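Local atomic coordinates of N-acetyltransferase domain-containing protein (Pyrococcus horikoshii, PDB entry 1WWZ), a protein that binds acetyl-coenzyme A and probably transfers the acetyl group to an acceptor that has not been identified. Residues K51-G56 / F69-K74; G86-F91 / I121-G126; I4-L9 / R104-T109. One frame throughout, in Å; residues are numbered along the deposited sequence.

Contact 1: K51-G56 / F69-K74; sequences KKASDG and FIVCDK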
# COMPACT_ATOMS: atom_id res chain seq x y z
N LYS A 51 8.02 -14.57 18.24
CA LYS A 51 9.37 -15.07 18.41
C LYS A 51 10.03 -15.34 17.06
O LYS A 51 11.22 -15.07 16.87
CB LYS A 51 9.36 -16.35 19.25
CG LYS A 51 10.74 -16.85 19.61
CD LYS A 51 10.66 -18.02 20.58
CE LYS A 51 12.04 -18.59 20.86
NZ LYS A 51 11.95 -19.91 21.56
N LYS A 52 9.25 -15.83 16.11
CA LYS A 52 9.75 -16.16 14.79
C LYS A 52 9.93 -14.98 13.84
O LYS A 52 10.87 -14.95 13.05
CB LYS A 52 8.81 -17.18 14.13
CG LYS A 52 9.48 -18.09 13.12
CD LYS A 52 10.47 -19.02 13.82
CE LYS A 52 9.79 -19.79 14.95
NZ LYS A 52 10.34 -19.45 16.30
N ALA A 53 9.04 -13.99 13.93
CA ALA A 53 9.10 -12.85 13.01
C ALA A 53 8.67 -11.50 13.57
O ALA A 53 7.93 -10.75 12.91
CB ALA A 53 8.28 -13.18 11.76
N SER A 54 9.15 -11.16 14.76
CA SER A 54 8.79 -9.88 15.37
C SER A 54 9.13 -8.70 14.47
O SER A 54 8.41 -7.70 14.44
CB SER A 54 9.52 -9.73 16.71
OG SER A 54 10.92 -9.92 16.55
N ASP A 55 10.22 -8.82 13.71
CA ASP A 55 10.65 -7.75 12.82
C ASP A 55 9.62 -7.39 11.75
O ASP A 55 9.69 -6.31 11.17
CB ASP A 55 11.97 -8.14 12.15
CG ASP A 55 12.56 -7.02 11.31
OD1 ASP A 55 12.64 -5.88 11.83
OD2 ASP A 55 12.94 -7.27 10.15
N GLY A 56 8.66 -8.28 11.49
CA GLY A 56 7.65 -8.00 10.48
C GLY A 56 6.24 -8.08 11.03
O GLY A 56 5.30 -8.40 10.31
N PHE A 69 -3.86 -6.93 12.44
CA PHE A 69 -2.42 -7.14 12.36
C PHE A 69 -2.04 -8.17 11.32
O PHE A 69 -2.88 -8.96 10.87
CB PHE A 69 -1.84 -7.50 13.75
CG PHE A 69 -2.22 -8.86 14.26
CD1 PHE A 69 -1.40 -9.96 14.03
CD2 PHE A 69 -3.38 -9.04 15.01
CE1 PHE A 69 -1.72 -11.22 14.56
CE2 PHE A 69 -3.71 -10.29 15.55
CZ PHE A 69 -2.88 -11.38 15.32
N ILE A 70 -0.78 -8.14 10.92
CA ILE A 70 -0.28 -9.08 9.94
C ILE A 70 1.14 -9.42 10.36
O ILE A 70 1.88 -8.55 10.84
CB ILE A 70 -0.34 -8.48 8.50
CG1 ILE A 70 0.04 -9.55 7.47
CG2 ILE A 70 0.57 -7.26 8.39
CD1 ILE A 70 -0.30 -9.16 6.03
N VAL A 71 1.52 -10.68 10.21
CA VAL A 71 2.84 -11.15 10.59
C VAL A 71 3.61 -11.52 9.34
O VAL A 71 3.26 -12.48 8.66
CB VAL A 71 2.73 -12.37 11.52
CG1 VAL A 71 4.11 -12.87 11.91
CG2 VAL A 71 1.92 -11.99 12.75
N CYS A 72 4.65 -10.75 9.05
CA CYS A 72 5.48 -10.94 7.86
C CYS A 72 6.85 -11.49 8.22
O CYS A 72 7.58 -10.87 8.99
CB CYS A 72 5.62 -9.60 7.14
SG CYS A 72 4.07 -8.65 7.09
N ASP A 73 7.21 -12.63 7.64
CA ASP A 73 8.49 -13.28 7.92
C ASP A 73 9.42 -13.19 6.71
O ASP A 73 9.18 -13.85 5.70
CB ASP A 73 8.24 -14.75 8.26
CG ASP A 73 9.43 -15.40 8.95
OD1 ASP A 73 10.57 -14.96 8.71
OD2 ASP A 73 9.21 -16.36 9.71
N LYS A 74 10.48 -12.41 6.82
CA LYS A 74 11.43 -12.27 5.72
C LYS A 74 12.42 -13.43 5.68
O LYS A 74 13.23 -13.53 4.76
CB LYS A 74 12.20 -10.95 5.85
CG LYS A 74 13.12 -10.90 7.07
CD LYS A 74 13.92 -9.60 7.12
CE LYS A 74 15.00 -9.65 8.20
NZ LYS A 74 14.45 -9.85 9.57
O HOH W 1 12.06 -13.85 10.69
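Asp55 and Lys74 meet in a salt bridge, Asp55 OD2 to Lys74 NZ at 3.0 Å, with the ammonium standing above the carboxylate plane, 35° out of it. Followed outward, Lys74 CB carries a CG set between the backbone N and the carbonyl carbon (chi1 66°); CD then comes within 3.9 Å of Asp55 OD2, CE follows alongside the same oxygen, and a final bend at chi4 brings NZ onto it. The two side chains cross at about a right angle. An alanine in place of Lys74 would probably leave Asp55 OD2 without its ammonium partner, with Lys8 on OD1 as the remaining cation. Deeper in, Cys72 N donates to Gly56 O at 2.7 Å from above the carbonyl plane, and Gly56 CA makes a CA-H...O contact of 3.2 Å with Cys72 O. Ala53 CB rests 3.7 Å from Cys72 O and also touches Asp73 CG. One water donates to both Lys52 O and Asp73 OD1, which also accepts from Asp75 N; Asp73 OD2 is bonded to His89 NE2. Helix 38-53 leads into strand 57-62, and the Cys72 bond lies just ahead of the antiparallel pairing of that strand with strand 65-78 in the GNAT sheet.

Contact 2: G86-F91 / I121-G126; sequences GAIHEF and IELWVG. With ACO (acetyl coenzyme *a), chain C.
Gly86 O is held twice from the neighbouring strand: Glu122 N donates to it at 2.8 Å and 166°, and Ile121 CA adds a CA-H...O contact. The second rung, Ile88 N to Glu122 O, is longer at 3.2 Å but runs nearly along the C=O axis. These bonds make a parallel pair only at its start: the segment axes diverge by 28°, and farther on a water spans the gap, donating to Ile88 O and accepting from Trp124 N. With CG1 anti to its carbonyl carbon (chi1 -60°), Ile88 sets CD1 beside Leu123 CD2, the two chains side by side and pointing the same way, while its CG1 meets Ile121 CG2. Phe91 O accepts from acetyl-CoA N4P at 2.7 Å. The backbone carbonyls of Ile88 and Trp124 and the side chains of Leu123 and Val125 line the acetyl group and sulfur, with CH3 3.4 Å from Ile88 O. Methyl CEP sits over the centre of one face of the Phe91 ring, 3.5 Å above its plane. Glu90 OE2 is held by Phe91 N and Tyr28. Backbone polarity thus fixes the pantetheine amide in the splayed-strand site known from GNAT enzymes, consistent with acetyl transfer.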
# COMPACT_ATOMS: atom_id res chain seq x y z
N GLY A 86 9.64 -15.29 1.62
CA GLY A 86 8.92 -14.45 2.55
C GLY A 86 7.65 -15.21 2.88
O GLY A 86 7.20 -16.04 2.08
N ALA A 87 7.08 -14.97 4.05
CA ALA A 87 5.86 -15.66 4.43
C ALA A 87 4.96 -14.76 5.24
O ALA A 87 5.42 -13.82 5.88
CB ALA A 87 6.20 -16.92 5.24
N ILE A 88 3.66 -15.05 5.19
CA ILE A 88 2.67 -14.33 5.98
C ILE A 88 2.17 -15.41 6.93
O ILE A 88 1.55 -16.38 6.49
CB ILE A 88 1.48 -13.82 5.12
CG1 ILE A 88 1.98 -12.86 4.04
CG2 ILE A 88 0.46 -13.12 6.02
CD1 ILE A 88 0.89 -12.29 3.12
N HIS A 89 2.47 -15.27 8.22
CA HIS A 89 2.06 -16.27 9.21
C HIS A 89 0.66 -16.06 9.75
O HIS A 89 -0.01 -17.02 10.12
CB HIS A 89 3.04 -16.30 10.38
CG HIS A 89 4.39 -16.82 10.03
ND1 HIS A 89 4.58 -18.04 9.42
CD2 HIS A 89 5.63 -16.30 10.23
CE1 HIS A 89 5.88 -18.25 9.26
NE2 HIS A 89 6.53 -17.21 9.74
N GLU A 90 0.23 -14.81 9.82
CA GLU A 90 -1.09 -14.49 10.33
C GLU A 90 -1.54 -13.17 9.74
O GLU A 90 -0.72 -12.33 9.38
CB GLU A 90 -1.07 -14.41 11.86
CG GLU A 90 -2.46 -14.35 12.45
CD GLU A 90 -3.37 -15.41 11.86
OE1 GLU A 90 -3.22 -16.59 12.21
OE2 GLU A 90 -4.22 -15.05 11.01
N PHE A 91 -2.85 -12.98 9.65
CA PHE A 91 -3.41 -11.78 9.05
C PHE A 91 -4.87 -11.72 9.48
O PHE A 91 -5.67 -12.55 9.05
CB PHE A 91 -3.28 -11.91 7.53
CG PHE A 91 -3.86 -10.77 6.75
CD1 PHE A 91 -3.92 -9.49 7.27
CD2 PHE A 91 -4.28 -10.98 5.44
CE1 PHE A 91 -4.40 -8.43 6.50
CE2 PHE A 91 -4.76 -9.93 4.66
CZ PHE A 91 -4.81 -8.65 5.19
N ILE A 121 6.74 -14.75 -1.94
CA ILE A 121 6.01 -14.72 -0.69
C ILE A 121 5.05 -15.90 -0.67
O ILE A 121 4.26 -16.09 -1.60
CB ILE A 121 5.21 -13.41 -0.52
CG1 ILE A 121 6.17 -12.22 -0.55
CG2 ILE A 121 4.45 -13.43 0.82
CD1 ILE A 121 5.48 -10.87 -0.53
N GLU A 122 5.12 -16.69 0.39
CA GLU A 122 4.30 -17.89 0.53
C GLU A 122 3.34 -17.79 1.72
O GLU A 122 3.64 -17.13 2.71
CB GLU A 122 5.22 -19.10 0.69
CG GLU A 122 4.54 -20.44 0.91
CD GLU A 122 5.56 -21.55 1.11
OE1 GLU A 122 6.03 -22.14 0.11
OE2 GLU A 122 5.91 -21.83 2.27
N LEU A 123 2.19 -18.45 1.60
CA LEU A 123 1.21 -18.45 2.69
C LEU A 123 0.27 -19.63 2.56
O LEU A 123 0.14 -20.23 1.49
CB LEU A 123 0.40 -17.14 2.69
CG LEU A 123 -0.50 -16.88 1.47
CD1 LEU A 123 -1.82 -17.64 1.63
CD2 LEU A 123 -0.78 -15.39 1.34
N TRP A 124 -0.38 -19.97 3.67
CA TRP A 124 -1.35 -21.05 3.70
C TRP A 124 -2.65 -20.45 4.22
O TRP A 124 -2.66 -19.69 5.20
CB TRP A 124 -0.90 -22.18 4.63
CG TRP A 124 0.25 -22.97 4.11
CD1 TRP A 124 1.58 -22.71 4.29
CD2 TRP A 124 0.18 -24.17 3.33
NE1 TRP A 124 2.34 -23.68 3.68
CE2 TRP A 124 1.50 -24.59 3.08
CE3 TRP A 124 -0.88 -24.94 2.82
CZ2 TRP A 124 1.80 -25.74 2.34
CZ3 TRP A 124 -0.59 -26.08 2.09
CH2 TRP A 124 0.74 -26.48 1.86
N VAL A 125 -3.75 -20.78 3.55
CA VAL A 125 -5.05 -20.26 3.93
C VAL A 125 -6.08 -21.38 3.91
O VAL A 125 -5.96 -22.33 3.14
CB VAL A 125 -5.48 -19.11 2.97
CG1 VAL A 125 -5.42 -19.59 1.53
CG2 VAL A 125 -6.87 -18.62 3.32
N GLY A 126 -7.08 -21.28 4.79
CA GLY A 126 -8.12 -22.29 4.85
C GLY A 126 -8.87 -22.44 3.54
O GLY A 126 -9.17 -21.44 2.88
N1A ACO C . -15.64 -11.83 0.34
C2A ACO C . -15.18 -11.37 -0.82
N3A ACO C . -14.08 -10.58 -1.01
C4A ACO C . -13.44 -10.25 0.20
C5A ACO C . -13.86 -10.68 1.44
C6A ACO C . -15.04 -11.52 1.50
N6A ACO C . -15.53 -11.97 2.66
N7A ACO C . -13.02 -10.17 2.43
C8A ACO C . -12.13 -9.48 1.77
N9A ACO C . -12.31 -9.48 0.39
C1B ACO C . -11.54 -8.83 -0.65
C2B ACO C . -12.27 -7.69 -1.38
O2B ACO C . -11.70 -7.60 -2.70
C3B ACO C . -12.03 -6.48 -0.43
O3B ACO C . -12.11 -5.30 -1.25
P3B ACO C . -13.42 -4.41 -1.53
O7A ACO C . -14.36 -5.36 -2.22
O8A ACO C . -12.98 -3.33 -2.40
O9A ACO C . -13.91 -3.95 -0.21
C4B ACO C . -10.62 -6.71 0.04
O4B ACO C . -10.41 -8.14 -0.15
C5B ACO C . -10.39 -6.51 1.53
O5B ACO C . -10.96 -5.32 2.05
P1A ACO C . -10.61 -4.90 3.53
O1A ACO C . -11.71 -4.09 4.04
O2A ACO C . -9.23 -4.27 3.53
O3A ACO C . -10.73 -6.35 4.28
P2A ACO C . -10.49 -6.67 5.78
O4A ACO C . -11.75 -7.29 6.22
O5A ACO C . -10.07 -5.40 6.44
O6A ACO C . -9.32 -7.68 5.84
CBP ACO C . -9.07 -10.14 6.25
CCP ACO C . -9.35 -9.06 5.24
CDP ACO C . -9.03 -11.49 5.47
CEP ACO C . -7.73 -9.86 6.97
CAP ACO C . -10.24 -10.12 7.31
OAP ACO C . -11.47 -10.41 6.65
C9P ACO C . -10.11 -11.13 8.48
O9P ACO C . -9.58 -10.82 9.53
N8P ACO C . -10.62 -12.39 8.25
C7P ACO C . -10.57 -13.49 9.25
C6P ACO C . -9.17 -14.09 9.46
C5P ACO C . -8.58 -14.67 8.20
O5P ACO C . -9.26 -15.42 7.45
N4P ACO C . -7.33 -14.38 7.88
C3P ACO C . -6.43 -14.74 6.79
C2P ACO C . -5.89 -16.13 7.17
S1P ACO C . -4.68 -16.64 5.82
C ACO C . -3.36 -16.25 6.49
O ACO C . -3.15 -15.72 7.68
CH3 ACO C . -1.82 -16.39 5.93
O HOH W 2 0.72 -18.92 6.17

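Contact 3: I4-L9 / R104-T109; sequences IKIEKL and RKLLIT. With ACO (acetyl coenzyme *a), chain C.
Ile6 projects from its strand toward the helix and sends CD1 to Leu106 and Lys105 and CG2 to Thr109. Its CD1 meets Leu106 CD2 at 3.8 Å, the two chains crossing obliquely, and also reaches Lys105 CB. With chi1 at -56°, CG1 stands beside the backbone N and CG2 anti to it, which points CG2 at Thr109, 3.5 Å from OG1 and 3.8 Å from Thr109 CG2. Ile6 and Thr109 slide past each other in opposite directions, an alongside packing in which a methyl meets both branches of the threonine. One helical turn back, Lys105 offers aliphatic carbons instead of its charge: Lys105 CD is 3.9 Å from Ile4 CG2, and Lys105 CE comes equally near Ile4 CG2 and Ile4 O, about 4.0 Å each. The bend at chi3 (69°) brings CE beside Ile4. Cohesion between the segments is van der Waals and mostly apolar, with the segment axes 9.5 Å apart at their closest approach and inclined by 39°. At the start of the helical segment, Arg104 N donates to the pyrophosphate oxygen O2A of acetyl-CoA, and its NH2 adds a weak bond to the 3'-phosphate oxygen O8A; its NH1 is bonded to Lys138 O of the second subunit. The contact lays edge strand 5-8, which is hydrogen-bonded to strand 57-62, against helix 102-115, whose Leu106 also packs on Phe91 of strand 83-93.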
# COMPACT_ATOMS: atom_id res chain seq x y z
N ILE A 4 -6.14 5.62 10.28
CA ILE A 4 -5.82 4.21 10.37
C ILE A 4 -4.30 4.25 10.28
O ILE A 4 -3.75 4.59 9.24
CB ILE A 4 -6.37 3.40 9.18
CG1 ILE A 4 -7.89 3.56 9.11
CG2 ILE A 4 -5.99 1.93 9.34
CD1 ILE A 4 -8.52 2.91 7.90
N LYS A 5 -3.64 3.95 11.39
CA LYS A 5 -2.18 3.98 11.42
C LYS A 5 -1.60 2.58 11.37
O LYS A 5 -2.01 1.70 12.13
CB LYS A 5 -1.69 4.67 12.70
CG LYS A 5 -2.28 6.05 12.94
CD LYS A 5 -1.76 6.67 14.23
CE LYS A 5 -2.12 5.83 15.46
NZ LYS A 5 -3.59 5.71 15.68
N ILE A 6 -0.64 2.37 10.47
CA ILE A 6 0.02 1.08 10.37
C ILE A 6 1.42 1.26 10.95
O ILE A 6 2.16 2.15 10.53
CB ILE A 6 0.14 0.60 8.90
CG1 ILE A 6 -1.24 0.56 8.24
CG2 ILE A 6 0.79 -0.78 8.86
CD1 ILE A 6 -2.22 -0.38 8.89
N GLU A 7 1.77 0.42 11.91
CA GLU A 7 3.09 0.52 12.52
C GLU A 7 3.63 -0.82 12.99
O GLU A 7 2.86 -1.76 13.21
CB GLU A 7 3.05 1.50 13.70
CG GLU A 7 1.75 1.49 14.48
CD GLU A 7 1.77 2.44 15.67
OE1 GLU A 7 2.22 2.03 16.76
OE2 GLU A 7 1.34 3.61 15.51
N LYS A 8 4.94 -0.91 13.13
CA LYS A 8 5.57 -2.14 13.60
C LYS A 8 5.32 -2.26 15.10
O LYS A 8 5.46 -1.28 15.83
CB LYS A 8 7.07 -2.13 13.35
CG LYS A 8 7.51 -2.69 12.02
CD LYS A 8 9.01 -2.90 12.00
CE LYS A 8 9.47 -3.52 10.71
NZ LYS A 8 10.93 -3.83 10.75
N LEU A 9 4.95 -3.45 15.54
CA LEU A 9 4.72 -3.68 16.95
C LEU A 9 6.11 -3.66 17.60
O LEU A 9 6.92 -4.55 17.35
CB LEU A 9 4.06 -5.03 17.17
CG LEU A 9 3.74 -5.40 18.62
CD1 LEU A 9 2.83 -4.35 19.22
CD2 LEU A 9 3.10 -6.78 18.66
N ARG A 104 -6.46 -4.41 3.51
CA ARG A 104 -5.74 -4.01 2.31
C ARG A 104 -4.49 -3.22 2.69
O ARG A 104 -3.42 -3.45 2.14
CB ARG A 104 -6.65 -3.15 1.43
CG ARG A 104 -6.04 -2.72 0.11
CD ARG A 104 -6.97 -1.75 -0.62
NE ARG A 104 -8.23 -2.37 -1.01
CZ ARG A 104 -8.39 -3.18 -2.05
NH1 ARG A 104 -7.35 -3.49 -2.81
NH2 ARG A 104 -9.58 -3.68 -2.33
N LYS A 105 -4.62 -2.30 3.65
CA LYS A 105 -3.48 -1.49 4.08
C LYS A 105 -2.39 -2.35 4.69
O LYS A 105 -1.20 -2.15 4.45
CB LYS A 105 -3.92 -0.43 5.08
CG LYS A 105 -4.92 0.57 4.52
CD LYS A 105 -5.28 1.63 5.56
CE LYS A 105 -4.11 2.55 5.85
NZ LYS A 105 -3.72 3.34 4.64
N LEU A 106 -2.80 -3.32 5.50
CA LEU A 106 -1.85 -4.21 6.14
C LEU A 106 -1.14 -5.08 5.10
O LEU A 106 0.06 -5.30 5.20
CB LEU A 106 -2.56 -5.09 7.18
CG LEU A 106 -2.91 -4.41 8.51
CD1 LEU A 106 -3.84 -5.30 9.31
CD2 LEU A 106 -1.63 -4.11 9.30
N LEU A 107 -1.89 -5.56 4.10
CA LEU A 107 -1.29 -6.41 3.07
C LEU A 107 -0.29 -5.64 2.22
O LEU A 107 0.79 -6.15 1.91
CB LEU A 107 -2.38 -7.04 2.20
CG LEU A 107 -1.94 -8.09 1.17
CD1 LEU A 107 -1.12 -9.18 1.85
CD2 LEU A 107 -3.18 -8.69 0.50
N ILE A 108 -0.64 -4.41 1.85
CA ILE A 108 0.26 -3.58 1.06
C ILE A 108 1.54 -3.33 1.86
O ILE A 108 2.64 -3.38 1.32
CB ILE A 108 -0.42 -2.23 0.70
CG1 ILE A 108 -1.52 -2.49 -0.33
CG2 ILE A 108 0.62 -1.24 0.17
CD1 ILE A 108 -2.37 -1.26 -0.66
N THR A 109 1.38 -3.07 3.16
CA THR A 109 2.52 -2.83 4.03
C THR A 109 3.40 -4.08 4.05
O THR A 109 4.63 -4.00 3.98
CB THR A 109 2.06 -2.53 5.47
OG1 THR A 109 1.30 -1.32 5.48
CG2 THR A 109 3.25 -2.37 6.41
N1A ACO C . -15.64 -11.83 0.34
C2A ACO C . -15.18 -11.37 -0.82
N3A ACO C . -14.08 -10.58 -1.01
C4A ACO C . -13.44 -10.25 0.20
C5A ACO C . -13.86 -10.68 1.44
C6A ACO C . -15.04 -11.52 1.50
N6A ACO C . -15.53 -11.97 2.66
N7A ACO C . -13.02 -10.17 2.43
C8A ACO C . -12.13 -9.48 1.77
N9A ACO C . -12.31 -9.48 0.39
C1B ACO C . -11.54 -8.83 -0.65
C2B ACO C . -12.27 -7.69 -1.38
O2B ACO C . -11.70 -7.60 -2.70
C3B ACO C . -12.03 -6.48 -0.43
O3B ACO C . -12.11 -5.30 -1.25
P3B ACO C . -13.42 -4.41 -1.53
O7A ACO C . -14.36 -5.36 -2.22
O8A ACO C . -12.98 -3.33 -2.40
O9A ACO C . -13.91 -3.95 -0.21
C4B ACO C . -10.62 -6.71 0.04
O4B ACO C . -10.41 -8.14 -0.15
C5B ACO C . -10.39 -6.51 1.53
O5B ACO C . -10.96 -5.32 2.05
P1A ACO C . -10.61 -4.90 3.53
O1A ACO C . -11.71 -4.09 4.04
O2A ACO C . -9.23 -4.27 3.53
O3A ACO C . -10.73 -6.35 4.28
P2A ACO C . -10.49 -6.67 5.78
O4A ACO C . -11.75 -7.29 6.22
O5A ACO C . -10.07 -5.40 6.44
O6A ACO C . -9.32 -7.68 5.84
CBP ACO C . -9.07 -10.14 6.25
CCP ACO C . -9.35 -9.06 5.24
CDP ACO C . -9.03 -11.49 5.47
CEP ACO C . -7.73 -9.86 6.97
CAP ACO C . -10.24 -10.12 7.31
OAP ACO C . -11.47 -10.41 6.65
C9P ACO C . -10.11 -11.13 8.48
O9P ACO C . -9.58 -10.82 9.53
N8P ACO C . -10.62 -12.39 8.25
C7P ACO C . -10.57 -13.49 9.25
C6P ACO C . -9.17 -14.09 9.46
C5P ACO C . -8.58 -14.67 8.20
O5P ACO C . -9.26 -15.42 7.45
N4P ACO C . -7.33 -14.38 7.88
C3P ACO C . -6.43 -14.74 6.79
C2P ACO C . -5.89 -16.13 7.17
S1P ACO C . -4.68 -16.64 5.82
C ACO C . -3.36 -16.25 6.49
O ACO C . -3.15 -15.72 7.68
CH3 ACO C . -1.82 -16.39 5.93

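In the fold
From the N terminus, edge strand 5-8 meets helix 102-115 at contact 3, which closes a loop of 94 residues. Contact 1 is nested inside that loop, bringing the end of helix 38-53 onto strand 65-78. It closes before contact 2 opens at strand 83-93. Contact 2 crosses contact 3, because helix 102-115 lies between its two strands as the middle of a beta-alpha-beta unit ending in strand 120-126. The three regions also touch directly: Asp73 N bonds Ala87 O in the sheet and its side chain bonds His89 NE2, Lys8 reaches Asp55, and Leu106 and Leu107 pack on Phe91. Contacts 2 and 3 share acetyl-CoA, gripping its pantetheine and phosphate parts respectively.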